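Local coordinates for hypothetical 41.8 kDa protein in SPO13-ARG4 intergenic region (Saccharomyces cerevisiae, PDB 2A08), which is an actin-filament- and phosphatidylinositol-binding yeast protein needed for actin cytoskeleton organisation, fluid-phase endocytosis and vesicle trafficking, and of which this chain is the SH3 domain, at residues Thr29-Ser34 and Gly47-Phe52; Asp39-Arg44 and Asn55-Ser60. All coordinates share one frame; numbering follows the deposited sequence. Where two conformers were deposited one is given.

Interaction 1. Residues Thr29-Ser34 and Gly47-Phe52; sequences TILKKS and GKEGIF
Ile30 reaches Phe52 with the end of its longer branch. CB itself stays well clear of the ring, and the two branches part there. CG2 runs along its own segment and packs 3.8 Å from Lys33 CB. CG1 lies beside the backbone N (chi1 -54°) and drops toward the phenylalanine without touching it. The next carbon closes the gap, Ile30 CD1 standing 3.9 Å from Phe52 CZ. The methyl meets the far edge of the ring, in its plane, and the two side chains cross at about a right angle.

Further toward the surface, Leu31 CD1 comes within 4.2 Å of Glu49 OE2, a loose contact of a methyl with a carboxylate. That same oxygen makes a long, weak ion pair with Arg44. Leu31 and Lys32 together face Thr42 as a classic beta bulge, where the chain turns a corner. Beyond the bulge, Lys33 NZ bends back to donate a 2.8 Å hydrogen bond to Ser34 O.

Ile30 and Phe52 are buried inside the SH3 beta-barrel. Phe22 packs edge-to-face with Phe52, and Phe12 also touches it. Strand 40-45 lies between strands 27-30 and 48-53 in the antiparallel sheet, so these side chains meet across it.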
loop_
_atom_site.group_PDB
_atom_site.type_symbol
_atom_site.label_atom_id
_atom_site.label_comp_id
_atom_site.label_asym_id
_atom_site.label_seq_id
_atom_site.Cartn_x
_atom_site.Cartn_y
_atom_site.Cartn_z
ATOM N N THR A 29 -0.109 -3.583 5.539
ATOM C CA THR A 29 -0.577 -2.923 6.731
ATOM C C THR A 29 -0.648 -1.438 6.419
ATOM O O THR A 29 0.335 -0.882 5.947
ATOM C CB THR A 29 0.410 -3.156 7.851
ATOM O OG1 THR A 29 0.371 -4.537 8.239
ATOM C CG2 THR A 29 0.066 -2.338 9.079
ATOM N N ILE A 30 -1.792 -0.803 6.639
ATOM C CA ILE A 30 -1.946 0.606 6.391
ATOM C C ILE A 30 -1.481 1.424 7.599
ATOM O O ILE A 30 -2.054 1.323 8.676
ATOM C CB ILE A 30 -3.415 0.968 6.095
ATOM C CG1 ILE A 30 -4.007 0.122 4.949
ATOM C CG2 ILE A 30 -3.517 2.441 5.840
ATOM C CD1 ILE A 30 -3.342 0.289 3.665
ATOM N N LEU A 31 -0.417 2.191 7.413
ATOM C CA LEU A 31 0.081 3.106 8.444
ATOM C C LEU A 31 -0.761 4.390 8.486
ATOM O O LEU A 31 -1.084 4.891 9.569
ATOM C CB LEU A 31 1.576 3.417 8.218
ATOM C CG LEU A 31 2.508 2.189 8.202
ATOM C CD1 LEU A 31 3.950 2.636 8.143
ATOM C CD2 LEU A 31 2.304 1.276 9.419
ATOM N N LYS A 32 -1.128 4.885 7.303
ATOM C CA LYS A 32 -1.995 6.060 7.182
ATOM C C LYS A 32 -2.629 6.072 5.812
ATOM O O LYS A 32 -1.972 5.789 4.830
ATOM C CB LYS A 32 -1.220 7.349 7.412
ATOM C CG LYS A 32 -2.170 8.585 7.554
ATOM C CD LYS A 32 -1.489 9.744 8.149
ATOM C CE LYS A 32 -2.441 10.953 8.218
ATOM N NZ LYS A 32 -3.490 10.787 9.212
ATOM N N LYS A 33 -3.925 6.388 5.749
ATOM C CA LYS A 33 -4.625 6.537 4.478
ATOM C C LYS A 33 -5.551 7.723 4.557
ATOM O O LYS A 33 -5.889 8.195 5.635
ATOM C CB LYS A 33 -5.457 5.295 4.160
ATOM C CG LYS A 33 -6.545 4.966 5.164
ATOM C CD LYS A 33 -7.278 3.705 4.719
ATOM C CE LYS A 33 -8.336 3.958 3.663
ATOM N NZ LYS A 33 -9.492 4.824 4.035
ATOM N N SER A 34 -5.994 8.157 3.383
ATOM C CA SER A 34 -7.015 9.171 3.205
ATOM C C SER A 34 -8.293 8.401 2.917
ATOM O O SER A 34 -8.328 7.185 3.011
ATOM C CB SER A 34 -6.658 10.117 2.062
ATOM O OG SER A 34 -6.785 9.497 0.776
ATOM N N GLY A 47 8.518 -6.062 6.236
ATOM C CA GLY A 47 9.619 -5.306 6.815
ATOM C C GLY A 47 10.045 -4.012 6.134
ATOM O O GLY A 47 11.047 -3.389 6.520
ATOM N N LYS A 48 9.288 -3.599 5.123
ATOM C CA LYS A 48 9.539 -2.318 4.488
ATOM C C LYS A 48 8.303 -1.464 4.467
ATOM O O LYS A 48 7.209 -1.959 4.648
ATOM C CB LYS A 48 10.024 -2.536 3.087
ATOM C CG LYS A 48 11.424 -3.119 3.054
ATOM C CD LYS A 48 11.852 -3.469 1.631
ATOM C CE LYS A 48 10.849 -4.397 0.942
ATOM N NZ LYS A 48 11.427 -5.684 0.431
ATOM N N GLU A 49 8.511 -0.170 4.257
ATOM C CA GLU A 49 7.449 0.802 4.344
ATOM C C GLU A 49 7.594 1.851 3.291
ATOM O O GLU A 49 8.681 2.056 2.747
ATOM C CB GLU A 49 7.455 1.482 5.706
ATOM C CG GLU A 49 7.595 0.473 6.840
ATOM C CD GLU A 49 8.076 1.054 8.133
ATOM O OE1 GLU A 49 9.065 1.831 8.108
ATOM O OE2 GLU A 49 7.496 0.670 9.188
ATOM N N GLY A 50 6.488 2.512 3.002
ATOM C CA GLY A 50 6.525 3.641 2.110
ATOM C C GLY A 50 5.161 3.909 1.513
ATOM O O GLY A 50 4.139 3.353 1.954
ATOM N N ILE A 51 5.131 4.702 0.458
ATOM C CA ILE A 51 3.879 5.149 -0.131
ATOM C C ILE A 51 3.537 4.355 -1.384
ATOM O O ILE A 51 4.436 3.767 -2.023
ATOM C CB ILE A 51 3.886 6.700 -0.438
ATOM C CG1 ILE A 51 4.884 7.099 -1.555
ATOM C CG2 ILE A 51 4.091 7.493 0.840
ATOM C CD1 ILE A 51 4.565 8.481 -2.115
ATOM N N PHE A 52 2.252 4.313 -1.712
ATOM C CA PHE A 52 1.750 3.604 -2.891
ATOM C C PHE A 52 0.414 4.170 -3.324
ATOM O O PHE A 52 -0.261 4.846 -2.538
ATOM C CB PHE A 52 1.597 2.110 -2.575
ATOM C CG PHE A 52 0.601 1.832 -1.474
ATOM C CD1 PHE A 52 -0.730 1.582 -1.787
ATOM C CD2 PHE A 52 0.964 1.848 -0.136
ATOM C CE1 PHE A 52 -1.674 1.365 -0.790
ATOM C CE2 PHE A 52 0.005 1.644 0.859
ATOM C CZ PHE A 52 -1.299 1.392 0.526
#

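Interaction 2. Residues Asp39-Arg44 and Asn55-Ser60; sequences DWWTGR and NYVRVS
Trp41 takes the methyls of Val57 and Val59 around one outer corner of its indole, CZ3, with one valine on either side of the ring plane. Segment 55-60 arrives at this corner from a 3-10 turn. Asn55, whose side chain touches Gln37, sets its OD1 3.5 Å from Tyr56 CD1, at the edge of the tyrosine ring and in its plane.

At Val57 the chain becomes extended and CB points at the tryptophan. Its CG2, between the backbone N and the carbonyl carbon, lies 4.0 Å from Trp41 CZ3 and 4.2 Å from Trp41 CE3, an oblique approach. Val57 also packs on Phe52 and Ala6, in the interior of the small SH3 barrel. A 3-10 turn leading into the last strand is a standard feature of that fold.

Arg58 points away from the tryptophan. Val59 turns back toward it: CG2, beside the backbone N because CG1 is the anti branch (chi1 176°), comes 3.9 Å from Trp41 CZ3, the two side chains crossing at about a right angle. The nitrogen side of the indole is held separately, NE1 being hydrogen-bonded to Ser34 OG. Ser60, carrying the C-terminal carboxylate, touches Val7 of strand 5-8.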
loop_
_atom_site.group_PDB
_atom_site.type_symbol
_atom_site.label_atom_id
_atom_site.label_comp_id
_atom_site.label_asym_id
_atom_site.label_seq_id
_atom_site.Cartn_x
_atom_site.Cartn_y
_atom_site.Cartn_z
ATOM N N ASP A 39 -5.337 9.156 -4.074
ATOM C CA ASP A 39 -4.249 9.600 -3.236
ATOM C C ASP A 39 -3.147 8.559 -3.082
ATOM O O ASP A 39 -3.293 7.407 -3.485
ATOM C CB ASP A 39 -4.764 9.993 -1.844
ATOM C CG ASP A 39 -5.550 11.283 -1.829
ATOM O OD1 ASP A 39 -5.336 12.185 -2.689
ATOM O OD2 ASP A 39 -6.383 11.491 -0.931
ATOM N N TRP A 40 -2.074 8.977 -2.428
ATOM C CA TRP A 40 -0.967 8.096 -2.075
ATOM C C TRP A 40 -1.088 7.743 -0.617
ATOM O O TRP A 40 -1.017 8.621 0.204
ATOM C CB TRP A 40 0.378 8.792 -2.381
ATOM C CG TRP A 40 0.593 8.817 -3.885
ATOM C CD1 TRP A 40 0.032 9.692 -4.773
ATOM C CD2 TRP A 40 1.346 7.887 -4.675
ATOM N NE1 TRP A 40 0.398 9.375 -6.058
ATOM C CE2 TRP A 40 1.214 8.279 -6.031
ATOM C CE3 TRP A 40 2.175 6.802 -4.385
ATOM C CZ2 TRP A 40 1.842 7.593 -7.073
ATOM C CZ3 TRP A 40 2.828 6.152 -5.445
ATOM C CH2 TRP A 40 2.634 6.545 -6.750
ATOM N N TRP A 41 -1.210 6.456 -0.310
ATOM C CA TRP A 41 -1.369 5.981 1.054
ATOM C C TRP A 41 -0.033 5.476 1.572
ATOM O O TRP A 41 0.864 5.272 0.767
ATOM C CB TRP A 41 -2.425 4.874 1.076
ATOM C CG TRP A 41 -3.854 5.370 0.838
ATOM C CD1 TRP A 41 -4.281 6.645 0.666
ATOM C CD2 TRP A 41 -5.009 4.548 0.787
ATOM N NE1 TRP A 41 -5.656 6.672 0.522
ATOM C CE2 TRP A 41 -6.118 5.388 0.576
ATOM C CE3 TRP A 41 -5.227 3.178 0.867
ATOM C CZ2 TRP A 41 -7.410 4.896 0.459
ATOM C CZ3 TRP A 41 -6.529 2.705 0.762
ATOM C CH2 TRP A 41 -7.587 3.555 0.539
ATOM N N THR A 42 0.068 5.228 2.872
ATOM C CA THR A 42 1.313 4.798 3.504
ATOM C C THR A 42 1.154 3.430 4.130
ATOM O O THR A 42 0.269 3.214 4.943
ATOM C CB THR A 42 1.715 5.829 4.498
ATOM O OG1 THR A 42 1.816 7.086 3.792
ATOM C CG2 THR A 42 3.125 5.566 5.039
ATOM N N GLY A 43 2.038 2.500 3.770
ATOM C CA GLY A 43 1.928 1.132 4.250
ATOM C C GLY A 43 3.223 0.447 4.557
ATOM O O GLY A 43 4.319 0.993 4.405
ATOM N N ARG A 44 3.064 -0.786 5.026
ATOM C CA ARG A 44 4.170 -1.648 5.453
ATOM C C ARG A 44 3.891 -3.067 4.975
ATOM O O ARG A 44 2.789 -3.535 5.150
ATOM C CB ARG A 44 4.236 -1.653 6.980
ATOM C CG ARG A 44 5.307 -2.566 7.621
ATOM C CD ARG A 44 5.601 -2.169 9.096
ATOM N NE ARG A 44 4.462 -2.357 10.026
ATOM C CZ ARG A 44 4.355 -1.827 11.268
ATOM N NH1 ARG A 44 5.260 -0.977 11.756
ATOM N NH2 ARG A 44 3.296 -2.103 12.006
ATOM N N ASN A 55 -5.567 3.055 -5.133
ATOM C CA ASN A 55 -6.366 2.169 -5.953
ATOM C C ASN A 55 -5.710 0.821 -6.287
ATOM O O ASN A 55 -6.325 -0.026 -6.913
ATOM C CB ASN A 55 -6.795 2.880 -7.211
ATOM C CG ASN A 55 -5.624 3.215 -8.142
ATOM O OD1 ASN A 55 -4.574 3.665 -7.699
ATOM N ND2 ASN A 55 -5.870 3.077 -9.429
ATOM N N TYR A 56 -4.474 0.619 -5.839
ATOM C CA TYR A 56 -3.789 -0.661 -6.060
ATOM C C TYR A 56 -4.131 -1.712 -5.005
ATOM O O TYR A 56 -3.671 -2.859 -5.118
ATOM C CB TYR A 56 -2.277 -0.506 -6.101
ATOM C CG TYR A 56 -1.666 -0.006 -7.401
ATOM C CD1 TYR A 56 -2.141 1.143 -8.000
ATOM C CD2 TYR A 56 -0.584 -0.655 -7.974
ATOM C CE1 TYR A 56 -1.550 1.624 -9.168
ATOM C CE2 TYR A 56 0.001 -0.205 -9.126
ATOM C CZ TYR A 56 -0.466 0.965 -9.730
ATOM O OH TYR A 56 0.168 1.448 -10.892
ATOM N N VAL A 57 -4.856 -1.307 -3.967
ATOM C CA VAL A 57 -5.206 -2.213 -2.870
ATOM C C VAL A 57 -6.699 -2.187 -2.579
ATOM O O VAL A 57 -7.407 -1.266 -2.957
ATOM C CB VAL A 57 -4.407 -1.912 -1.548
ATOM C CG1 VAL A 57 -2.907 -1.813 -1.822
ATOM C CG2 VAL A 57 -4.906 -0.649 -0.822
ATOM N N ARG A 58 -7.165 -3.211 -1.873
ATOM C CA ARG A 58 -8.544 -3.292 -1.394
ATOM C C ARG A 58 -8.486 -3.501 0.120
ATOM O O ARG A 58 -8.039 -4.555 0.583
ATOM C CB ARG A 58 -9.280 -4.456 -2.044
ATOM C CG ARG A 58 -10.726 -4.641 -1.540
ATOM C CD ARG A 58 -11.499 -5.771 -2.230
ATOM N NE ARG A 58 -11.482 -5.636 -3.688
ATOM C CZ ARG A 58 -11.607 -6.647 -4.555
ATOM N NH1 ARG A 58 -11.771 -7.896 -4.142
ATOM N NH2 ARG A 58 -11.543 -6.398 -5.850
ATOM N N VAL A 59 -8.916 -2.505 0.875
ATOM C CA VAL A 59 -8.984 -2.607 2.334
ATOM C C VAL A 59 -9.921 -3.762 2.741
ATOM O O VAL A 59 -10.987 -3.950 2.174
ATOM C CB VAL A 59 -9.440 -1.288 2.984
ATOM C CG1 VAL A 59 -9.602 -1.439 4.501
ATOM C CG2 VAL A 59 -8.448 -0.176 2.648
ATOM N N SER A 60 -9.464 -4.545 3.725
ATOM C CA SER A 60 -10.219 -5.677 4.233
ATOM C C SER A 60 -11.214 -5.293 5.329
ATOM O O SER A 60 -10.849 -4.651 6.332
ATOM C CB SER A 60 -9.272 -6.759 4.747
ATOM O OG SER A 60 -8.419 -7.196 3.728
ATOM O OXT SER A 60 -12.394 -5.680 5.197
#

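Strand 40-45 ties the two contacts together: it separates the strands joined in interaction 1 and supplies the tryptophan of interaction 2. Their centres lie about 7 Å apart. Interaction 1 runs from a buried apolar pair out to a partly exposed leucine beside the carboxylate of an exposed glutamate, whereas interaction 2 is apolar throughout, with only Val59 at the surface. Interaction 2 also reaches further across the fold, bringing the C-terminal strand 57-59, at one edge of the sheet, against 40-45, three places away in the strand order. Polar bonds join the two directly: Ser34 OG probably hydrogen-bonds Asp39 OD2 at 2.7 Å, and Leu31 N probably bonds Thr42 O at 2.8 Å.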